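Aerolysin-like protein (Bombina maxima, PDB 6LHZ) is an aerolysin-like protein that probably acts on membranes by assembling into oligomeric beta-barrel pores. Local coordinates at residues I121-V126 against T136-C141; Y38-H43 against M101-E106. All coordinates share one frame; numbering follows the deposited sequence.

Contact 1 of 2, residues I121-V126 against T136-C141; sequences ITSAPV and TATYIC
The CG2 methyl of Val126 is a bump that fits against Tyr139 CB, 3.6 Å away, diagonally across the two antiparallel strands and two residues along from its pairing partner Ala137. With chi1 at -179° the CG1 branch of Val126 lies opposite the backbone N, which leaves CG2 to reach the tyrosine. Straight across from Tyr139 sits Ala124, which presents only a methyl beside it, and the ring leans over its own strand until the backbone N of Cys141 lies above one face, toward the rim. Val126 also meets Ala137 through the CB atoms, while at the other end Thr122 OG1 rests 3.7 Å from Cys141 CB.

The other face carries Ser123, Pro125, Thr138 and Ile140. There the CB of Ser123 drops between two branches of the facing strand, 4.1 Å from Ile140 CG1 and the same distance from Thr138 CG2. Ile121 and Ile140 run side by side, their CG2 methyls 4.0 Å apart, and Pro125 CB meets Thr136 CG2 at 3.9 Å.

Three hydrogen-bonded pairs, Thr122 with Cys141, Ala124 with Tyr139 and Val126 with Ala137, tie the backbones together with two bonds each. The one from Val126 N approaches Ala137 O from 48° above the carbonyl plane. Pro125 lacks an N-H, and it falls in a non-hydrogen-bonded pair with Thr138, where the ladder needs none from it. Outward from here, strand 4-28 flanks one member of the hairpin and strand 41-53 the other.

Chemically, the hairpin is held by a full backbone ladder that does not depend on side-chain charges. One polar group is tied within the contact, a water joining Thr122 OG1 (2.9 Å) to Cys141 O, and another reaches outside it, Tyr139 OH bonding to His50 ND1 on strand 41-53.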
ATOM      1  N   ILE A 121      -2.229   6.083   4.731  1.00 36.90           N
ATOM      2  CA  ILE A 121      -2.706   6.957   3.660  1.00 37.14           C
ATOM      3  C   ILE A 121      -1.903   8.252   3.735  1.00 37.10           C
ATOM      4  O   ILE A 121      -1.823   8.881   4.791  1.00 42.68           O
ATOM      5  CB  ILE A 121      -4.217   7.212   3.761  1.00 43.07           C
ATOM      6  CG1 ILE A 121      -4.972   5.880   3.793  1.00 41.24           C
ATOM      7  CG2 ILE A 121      -4.729   8.063   2.617  1.00 32.11           C
ATOM      8  CD1 ILE A 121      -6.425   6.050   3.986  1.00 36.63           C
ATOM      9  N   THR A 122      -1.265   8.623   2.639  1.00 40.99           N
ATOM     10  CA  THR A 122      -0.570   9.902   2.559  1.00 47.76           C
ATOM     11  C   THR A 122      -1.053  10.626   1.316  1.00 38.59           C
ATOM     12  O   THR A 122      -1.528  10.005   0.367  1.00 39.31           O
ATOM     13  CB  THR A 122       0.960   9.746   2.491  1.00 45.08           C
ATOM     14  OG1 THR A 122       1.291   8.916   1.374  1.00 51.01           O
ATOM     15  CG2 THR A 122       1.512   9.125   3.766  1.00 41.87           C
ATOM     16  N   SER A 123      -0.930  11.950   1.323  1.00 34.95           N
ATOM     17  CA  SER A 123      -1.341  12.735   0.172  1.00 33.00           C
ATOM     18  C   SER A 123      -0.365  13.886  -0.023  1.00 38.60           C
ATOM     19  O   SER A 123       0.287  14.325   0.925  1.00 36.52           O
ATOM     20  CB  SER A 123      -2.763  13.240   0.331  1.00 29.01           C
ATOM     21  OG  SER A 123      -2.826  14.242   1.313  1.00 40.71           O
ATOM     22  N   ALA A 124      -0.251  14.356  -1.268  1.00 35.25           N
ATOM     23  CA  ALA A 124       0.723  15.386  -1.605  1.00 34.06           C
ATOM     24  C   ALA A 124       0.216  16.246  -2.762  1.00 31.62           C
ATOM     25  O   ALA A 124      -0.568  15.767  -3.587  1.00 28.93           O
ATOM     26  CB  ALA A 124       2.082  14.767  -1.953  1.00 31.92           C
ATOM     27  N   PRO A 125       0.609  17.525  -2.824  1.00 32.54           N
ATOM     28  CA  PRO A 125       0.212  18.361  -3.960  1.00 34.27           C
ATOM     29  C   PRO A 125       1.006  18.007  -5.207  1.00 34.69           C
ATOM     30  O   PRO A 125       2.194  17.685  -5.155  1.00 34.68           O
ATOM     31  CB  PRO A 125       0.530  19.794  -3.493  1.00 30.31           C
ATOM     32  CG  PRO A 125       0.800  19.702  -2.033  1.00 26.93           C
ATOM     33  CD  PRO A 125       1.350  18.312  -1.825  1.00 33.06           C
ATOM     34  N   VAL A 126       0.332  18.079  -6.342  1.00 39.99           N
ATOM     35  CA  VAL A 126       0.947  17.853  -7.641  1.00 40.31           C
ATOM     36  C   VAL A 126       0.747  19.120  -8.458  1.00 39.55           C
ATOM     37  O   VAL A 126      -0.394  19.542  -8.687  1.00 40.22           O
ATOM     38  CB  VAL A 126       0.322  16.638  -8.341  1.00 37.46           C
ATOM     39  CG1 VAL A 126       0.980  16.406  -9.676  1.00 31.12           C
ATOM     40  CG2 VAL A 126       0.409  15.405  -7.421  1.00 29.12           C
ATOM     41  N   THR A 136      -3.066  22.676  -9.354  1.00 37.97           N
ATOM     42  CA  THR A 136      -2.469  21.904  -8.275  1.00 38.99           C
ATOM     43  C   THR A 136      -3.458  20.804  -7.940  1.00 40.87           C
ATOM     44  O   THR A 136      -4.516  21.076  -7.361  1.00 39.91           O
ATOM     45  CB  THR A 136      -2.131  22.751  -7.050  1.00 40.59           C
ATOM     46  OG1 THR A 136      -1.047  23.630  -7.367  1.00 63.75           O
ATOM     47  CG2 THR A 136      -1.687  21.864  -5.921  1.00 34.40           C
ATOM     48  N   ALA A 137      -3.127  19.576  -8.354  1.00 38.11           N
ATOM     49  CA  ALA A 137      -3.896  18.380  -8.047  1.00 33.27           C
ATOM     50  C   ALA A 137      -3.458  17.812  -6.698  1.00 33.40           C
ATOM     51  O   ALA A 137      -2.539  18.320  -6.047  1.00 33.33           O
ATOM     52  CB  ALA A 137      -3.722  17.339  -9.156  1.00 30.16           C
ATOM     53  N   THR A 138      -4.096  16.723  -6.283  1.00 30.92           N
ATOM     54  CA  THR A 138      -3.746  16.055  -5.034  1.00 33.79           C
ATOM     55  C   THR A 138      -3.509  14.581  -5.321  1.00 37.22           C
ATOM     56  O   THR A 138      -4.359  13.913  -5.921  1.00 35.48           O
ATOM     57  CB  THR A 138      -4.847  16.222  -3.973  1.00 33.09           C
ATOM     58  OG1 THR A 138      -5.058  17.626  -3.704  1.00 37.49           O
ATOM     59  CG2 THR A 138      -4.441  15.511  -2.688  1.00 30.89           C
ATOM     60  N   TYR A 139      -2.352  14.082  -4.915  1.00 35.19           N
ATOM     61  CA  TYR A 139      -2.007  12.688  -5.115  1.00 35.16           C
ATOM     62  C   TYR A 139      -2.261  11.948  -3.815  1.00 33.76           C
ATOM     63  O   TYR A 139      -1.952  12.461  -2.745  1.00 32.64           O
ATOM     64  CB  TYR A 139      -0.545  12.538  -5.545  1.00 33.80           C
ATOM     65  CG  TYR A 139      -0.002  11.149  -5.326  1.00 33.02           C
ATOM     66  CD1 TYR A 139      -0.339  10.116  -6.180  1.00 38.61           C
ATOM     67  CD2 TYR A 139       0.844  10.870  -4.261  1.00 35.01           C
ATOM     68  CE1 TYR A 139       0.146   8.828  -5.981  1.00 38.18           C
ATOM     69  CE2 TYR A 139       1.327   9.600  -4.042  1.00 36.17           C
ATOM     70  CZ  TYR A 139       0.981   8.576  -4.910  1.00 41.96           C
ATOM     71  OH  TYR A 139       1.471   7.296  -4.706  1.00 44.29           O
ATOM     72  N   ILE A 140      -2.829  10.752  -3.899  1.00 31.48           N
ATOM     73  CA  ILE A 140      -3.161   9.987  -2.704  1.00 33.75           C
ATOM     74  C   ILE A 140      -2.593   8.581  -2.843  1.00 38.02           C
ATOM     75  O   ILE A 140      -2.859   7.884  -3.831  1.00 36.17           O
ATOM     76  CB  ILE A 140      -4.681   9.933  -2.452  1.00 37.59           C
ATOM     77  CG1 ILE A 140      -5.243  11.329  -2.296  1.00 31.79           C
ATOM     78  CG2 ILE A 140      -5.003   9.126  -1.218  1.00 34.49           C
ATOM     79  CD1 ILE A 140      -6.654  11.429  -2.746  1.00 29.29           C
ATOM     80  N   CYS A 141      -1.842   8.159  -1.834  1.00 38.57           N
ATOM     81  CA  CYS A 141      -1.240   6.840  -1.784  1.00 32.66           C
ATOM     82  C   CYS A 141      -1.859   6.043  -0.647  1.00 37.23           C
ATOM     83  O   CYS A 141      -1.780   6.458   0.515  1.00 34.62           O
ATOM     84  CB  CYS A 141       0.263   6.941  -1.583  1.00 31.66           C
ATOM     85  SG  CYS A 141       1.031   5.335  -1.625  1.00 41.89           S
TER
HETATM   86  O   HOH W   1       1.067   6.140   2.018  1.00 37.05           O

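Contact 2 of 2, residues Y38-H43 against M101-E106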
ATOM      1  N   TYR A  38      -0.103 -26.414  11.478  1.00 60.77           N
ATOM      2  CA  TYR A  38      -1.080 -26.442  10.390  1.00 66.68           C
ATOM      3  C   TYR A  38      -0.496 -26.149   9.011  1.00 67.33           C
ATOM      4  O   TYR A  38      -0.498 -27.014   8.131  1.00 62.77           O
ATOM      5  CB  TYR A  38      -2.200 -25.438  10.683  1.00 66.77           C
ATOM      6  CG  TYR A  38      -2.918 -25.670  12.003  1.00 68.94           C
ATOM      7  CD1 TYR A  38      -3.808 -26.731  12.162  1.00 67.13           C
ATOM      8  CD2 TYR A  38      -2.729 -24.811  13.082  1.00 71.71           C
ATOM      9  CE1 TYR A  38      -4.473 -26.945  13.363  1.00 74.78           C
ATOM     10  CE2 TYR A  38      -3.400 -25.011  14.288  1.00 68.66           C
ATOM     11  CZ  TYR A  38      -4.263 -26.080  14.427  1.00 81.03           C
ATOM     12  OH  TYR A  38      -4.923 -26.277  15.629  1.00 84.81           O
ATOM     13  N   LEU A  39      -0.030 -24.924   8.802  1.00 68.95           N
ATOM     14  CA  LEU A  39       0.597 -24.506   7.557  1.00 62.06           C
ATOM     15  C   LEU A  39       2.067 -24.217   7.797  1.00 53.57           C
ATOM     16  O   LEU A  39       2.459 -23.761   8.872  1.00 54.60           O
ATOM     17  CB  LEU A  39      -0.040 -23.230   6.996  1.00 65.66           C
ATOM     18  CG  LEU A  39      -1.477 -23.217   6.503  1.00 66.21           C
ATOM     19  CD1 LEU A  39      -2.446 -22.951   7.657  1.00 67.78           C
ATOM     20  CD2 LEU A  39      -1.600 -22.161   5.419  1.00 58.17           C
ATOM     21  N   LYS A  40       2.874 -24.439   6.775  1.00 52.35           N
ATOM     22  CA  LYS A  40       4.247 -23.982   6.875  1.00 53.94           C
ATOM     23  C   LYS A  40       4.392 -22.519   6.488  1.00 49.22           C
ATOM     24  O   LYS A  40       5.234 -21.819   7.056  1.00 50.47           O
ATOM     25  CB  LYS A  40       5.164 -24.872   6.034  1.00 65.53           C
ATOM     26  CG  LYS A  40       5.521 -26.163   6.786  1.00 73.04           C
ATOM     27  CD  LYS A  40       6.477 -27.062   6.025  1.00 72.35           C
ATOM     28  CE  LYS A  40       7.707 -27.399   6.862  1.00 73.95           C
ATOM     29  NZ  LYS A  40       8.862 -27.814   6.005  1.00 72.35           N
ATOM     30  N   GLU A  41       3.559 -22.021   5.581  1.00 56.51           N
ATOM     31  CA  GLU A  41       3.628 -20.627   5.173  1.00 51.66           C
ATOM     32  C   GLU A  41       2.237 -20.136   4.803  1.00 51.55           C
ATOM     33  O   GLU A  41       1.397 -20.910   4.335  1.00 49.14           O
ATOM     34  CB  GLU A  41       4.570 -20.458   3.992  1.00 46.69           C
ATOM     35  CG  GLU A  41       4.186 -21.336   2.834  1.00 59.81           C
ATOM     36  CD  GLU A  41       5.163 -21.234   1.691  1.00 67.02           C
ATOM     37  OE1 GLU A  41       6.217 -20.589   1.891  1.00 62.09           O
ATOM     38  OE2 GLU A  41       4.874 -21.800   0.603  1.00 73.18           O
ATOM     39  N   ARG A  42       1.994 -18.848   5.044  1.00 50.29           N
ATOM     40  CA  ARG A  42       0.793 -18.168   4.575  1.00 50.79           C
ATOM     41  C   ARG A  42       1.167 -17.249   3.414  1.00 41.41           C
ATOM     42  O   ARG A  42       2.275 -16.712   3.372  1.00 43.93           O
ATOM     43  CB  ARG A  42       0.128 -17.334   5.679  1.00 48.81           C
ATOM     44  CG  ARG A  42      -0.630 -18.070   6.789  1.00 57.04           C
ATOM     45  CD  ARG A  42      -2.062 -18.445   6.429  1.00 50.95           C
ATOM     46  NE  ARG A  42      -3.008 -17.324   6.312  1.00 54.36           N
ATOM     47  CZ  ARG A  42      -3.760 -16.827   7.298  1.00 42.63           C
ATOM     48  NH1 ARG A  42      -3.674 -17.307   8.534  1.00 48.25           N
ATOM     49  NH2 ARG A  42      -4.602 -15.832   7.049  1.00 35.38           N
ATOM     50  N   HIS A  43       0.224 -17.071   2.484  1.00 36.18           N
ATOM     51  CA  HIS A  43       0.362 -16.203   1.320  1.00 47.09           C
ATOM     52  C   HIS A  43      -0.702 -15.116   1.387  1.00 42.49           C
ATOM     53  O   HIS A  43      -1.876 -15.410   1.626  1.00 39.92           O
ATOM     54  CB  HIS A  43       0.205 -16.976  -0.001  1.00 43.84           C
ATOM     55  CG  HIS A  43       1.245 -18.029  -0.221  1.00 56.48           C
ATOM     56  ND1 HIS A  43       2.190 -17.945  -1.223  1.00 56.72           N
ATOM     57  CD2 HIS A  43       1.480 -19.198   0.420  1.00 51.74           C
ATOM     58  CE1 HIS A  43       2.968 -19.010  -1.184  1.00 56.40           C
ATOM     59  NE2 HIS A  43       2.562 -19.784  -0.195  1.00 55.25           N
ATOM     60  N   MET A 101       5.605 -19.762   8.794  1.00 37.65           N
ATOM     61  CA  MET A 101       4.973 -20.126  10.046  1.00 49.08           C
ATOM     62  C   MET A 101       5.951 -20.868  10.950  1.00 54.90           C
ATOM     63  O   MET A 101       6.997 -21.354  10.502  1.00 55.21           O
ATOM     64  CB  MET A 101       3.749 -21.005   9.779  1.00 45.68           C
ATOM     65  CG  MET A 101       2.618 -20.344   8.984  1.00 51.55           C
ATOM     66  SD  MET A 101       1.743 -19.009   9.837  1.00 59.88           S
ATOM     67  CE  MET A 101       2.600 -17.569   9.209  1.00 45.64           C
ATOM     68  N   PRO A 102       5.651 -20.960  12.242  1.00 59.09           N
ATOM     69  CA  PRO A 102       6.403 -21.891  13.091  1.00 64.09           C
ATOM     70  C   PRO A 102       6.085 -23.328  12.700  1.00 63.28           C
ATOM     71  O   PRO A 102       4.937 -23.671  12.400  1.00 61.26           O
ATOM     72  CB  PRO A 102       5.920 -21.559  14.509  1.00 64.75           C
ATOM     73  CG  PRO A 102       4.590 -20.883  14.313  1.00 62.54           C
ATOM     74  CD  PRO A 102       4.668 -20.169  13.003  1.00 56.65           C
ATOM     75  N   GLU A 103       7.125 -24.165  12.674  1.00 72.31           N
ATOM     76  CA  GLU A 103       6.948 -25.538  12.207  1.00 70.91           C
ATOM     77  C   GLU A 103       6.348 -26.428  13.284  1.00 66.42           C
ATOM     78  O   GLU A 103       5.484 -27.262  12.995  1.00 73.23           O
ATOM     79  CB  GLU A 103       8.280 -26.115  11.727  1.00 72.22           C
ATOM     80  CG  GLU A 103       8.573 -25.857  10.258  1.00 76.38           C
ATOM     81  CD  GLU A 103       9.957 -25.269  10.023  1.00 92.82           C
ATOM     82  OE1 GLU A 103      10.878 -25.544  10.834  1.00 93.23           O
ATOM     83  OE2 GLU A 103      10.117 -24.527   9.027  1.00 89.50           O
ATOM     84  N   PHE A 104       6.777 -26.263  14.526  1.00 65.97           N
ATOM     85  CA  PHE A 104       6.356 -27.147  15.598  1.00 79.38           C
ATOM     86  C   PHE A 104       5.671 -26.353  16.696  1.00 79.13           C
ATOM     87  O   PHE A 104       6.084 -25.234  17.021  1.00 84.16           O
ATOM     88  CB  PHE A 104       7.547 -27.930  16.181  1.00 79.30           C
ATOM     89  CG  PHE A 104       8.388 -28.628  15.141  1.00 78.95           C
ATOM     90  CD1 PHE A 104       7.883 -29.708  14.429  1.00 76.13           C
ATOM     91  CD2 PHE A 104       9.687 -28.208  14.887  1.00 80.47           C
ATOM     92  CE1 PHE A 104       8.656 -30.348  13.472  1.00 81.88           C
ATOM     93  CE2 PHE A 104      10.468 -28.844  13.936  1.00 82.49           C
ATOM     94  CZ  PHE A 104       9.950 -29.914  13.223  1.00 85.18           C
ATOM     95  N   VAL A 105       4.608 -26.929  17.241  1.00 70.63           N
ATOM     96  CA  VAL A 105       4.071 -26.511  18.527  1.00 78.42           C
ATOM     97  C   VAL A 105       4.673 -27.417  19.603  1.00 83.74           C
ATOM     98  O   VAL A 105       4.517 -28.643  19.559  1.00 88.08           O
ATOM     99  CB  VAL A 105       2.539 -26.568  18.529  1.00 77.22           C
ATOM    100  CG1 VAL A 105       2.052 -27.901  17.956  1.00 71.36           C
ATOM    101  CG2 VAL A 105       2.004 -26.325  19.932  1.00 73.92           C
ATOM    102  N   GLU A 106       5.387 -26.820  20.553  1.00 84.08           N
ATOM    103  CA  GLU A 106       6.170 -27.574  21.526  1.00 91.14           C
ATOM    104  C   GLU A 106       5.287 -28.194  22.612  1.00 89.77           C
ATOM    105  O   GLU A 106       4.140 -27.782  22.803  1.00 84.12           O
ATOM    106  CB  GLU A 106       7.217 -26.660  22.149  1.00 85.98           C
ATOM    107  CG  GLU A 106       8.293 -26.251  21.169  1.00 81.84           C
ATOM    108  CD  GLU A 106       8.404 -24.747  21.039  1.00 86.15           C
ATOM    109  OE1 GLU A 106       9.156 -24.285  20.147  1.00 83.03           O
ATOM    110  OE2 GLU A 106       7.739 -24.035  21.834  1.00 81.92           O
TER
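Met101 reaches across to residues 39-42 with both its backbone and its side chain. Its N-H bonds to Lys40 O at 2.7 Å, the donor tilted 33° from the carbonyl plane. The side chain then leaves toward the facing segment. CB comes first, with Leu39 O and Lys40 O each 3.2 Å from Met101 CB. Next is Met101 CG, lying 3.4 Å from Leu39 O and more loosely beside Leu39 CB and the backbone N of Glu41. A bend at chi2 (-68°) turns the chain along the segment instead of straight outward, which brings Met101 SD to 4.0 Å from Arg42 CG. The terminal methyl, Met101 CE, ends at the same methylene, 4.1 Å from Arg42 CG, so sulfur and methyl both lie across the aliphatic root of the arginine. Cutting Met101 back to an alanine removes CG, SD and CE, and would probably open a gap beside Arg42 CG and Leu39 CB.

On the outer side, Lys40 and Glu103 meet through their hydrocarbon parts, Lys40 CE standing 3.8 Å from Glu103 CG. Their opposite charges may attract weakly, but with Lys40 NZ 4.6 Å from Glu103 OE2 they make no salt bridge.

Arg42 carries its guanidinium away from the methionine to a salt bridge with Asp23 on strand 4-28. Its backbone pairs with Val99, so the bond between Lys40 and Met101 prolongs the meeting of strands 41-53 and 90-100 just beyond their ends. Met25 of strand 4-28 packs against Leu39, Arg42 and Met101, while Pro102 leans on Leu111 and Val113 of strand 110-130.

Contact 2 and contact 1 lie on opposite sides of the chain's centre, their own centres about 40 Å apart and their nearest atoms about 21 Å. They come in series along the chain: residues 38-43 and 101-106 are joined before the hairpin of strands 110-130 and 133-154 begins. Both reach the same five-stranded antiparallel sheet, in which strand 133-154 of contact 1 neighbours strand 41-53 of contact 2. Contact 1 is a local pairing within that hairpin, whereas contact 2 links segments separated by 57 residues. Together they mark two distant regions of an elongated, all-beta body, consistent with the long twisted strands of aerolysin-family proteins.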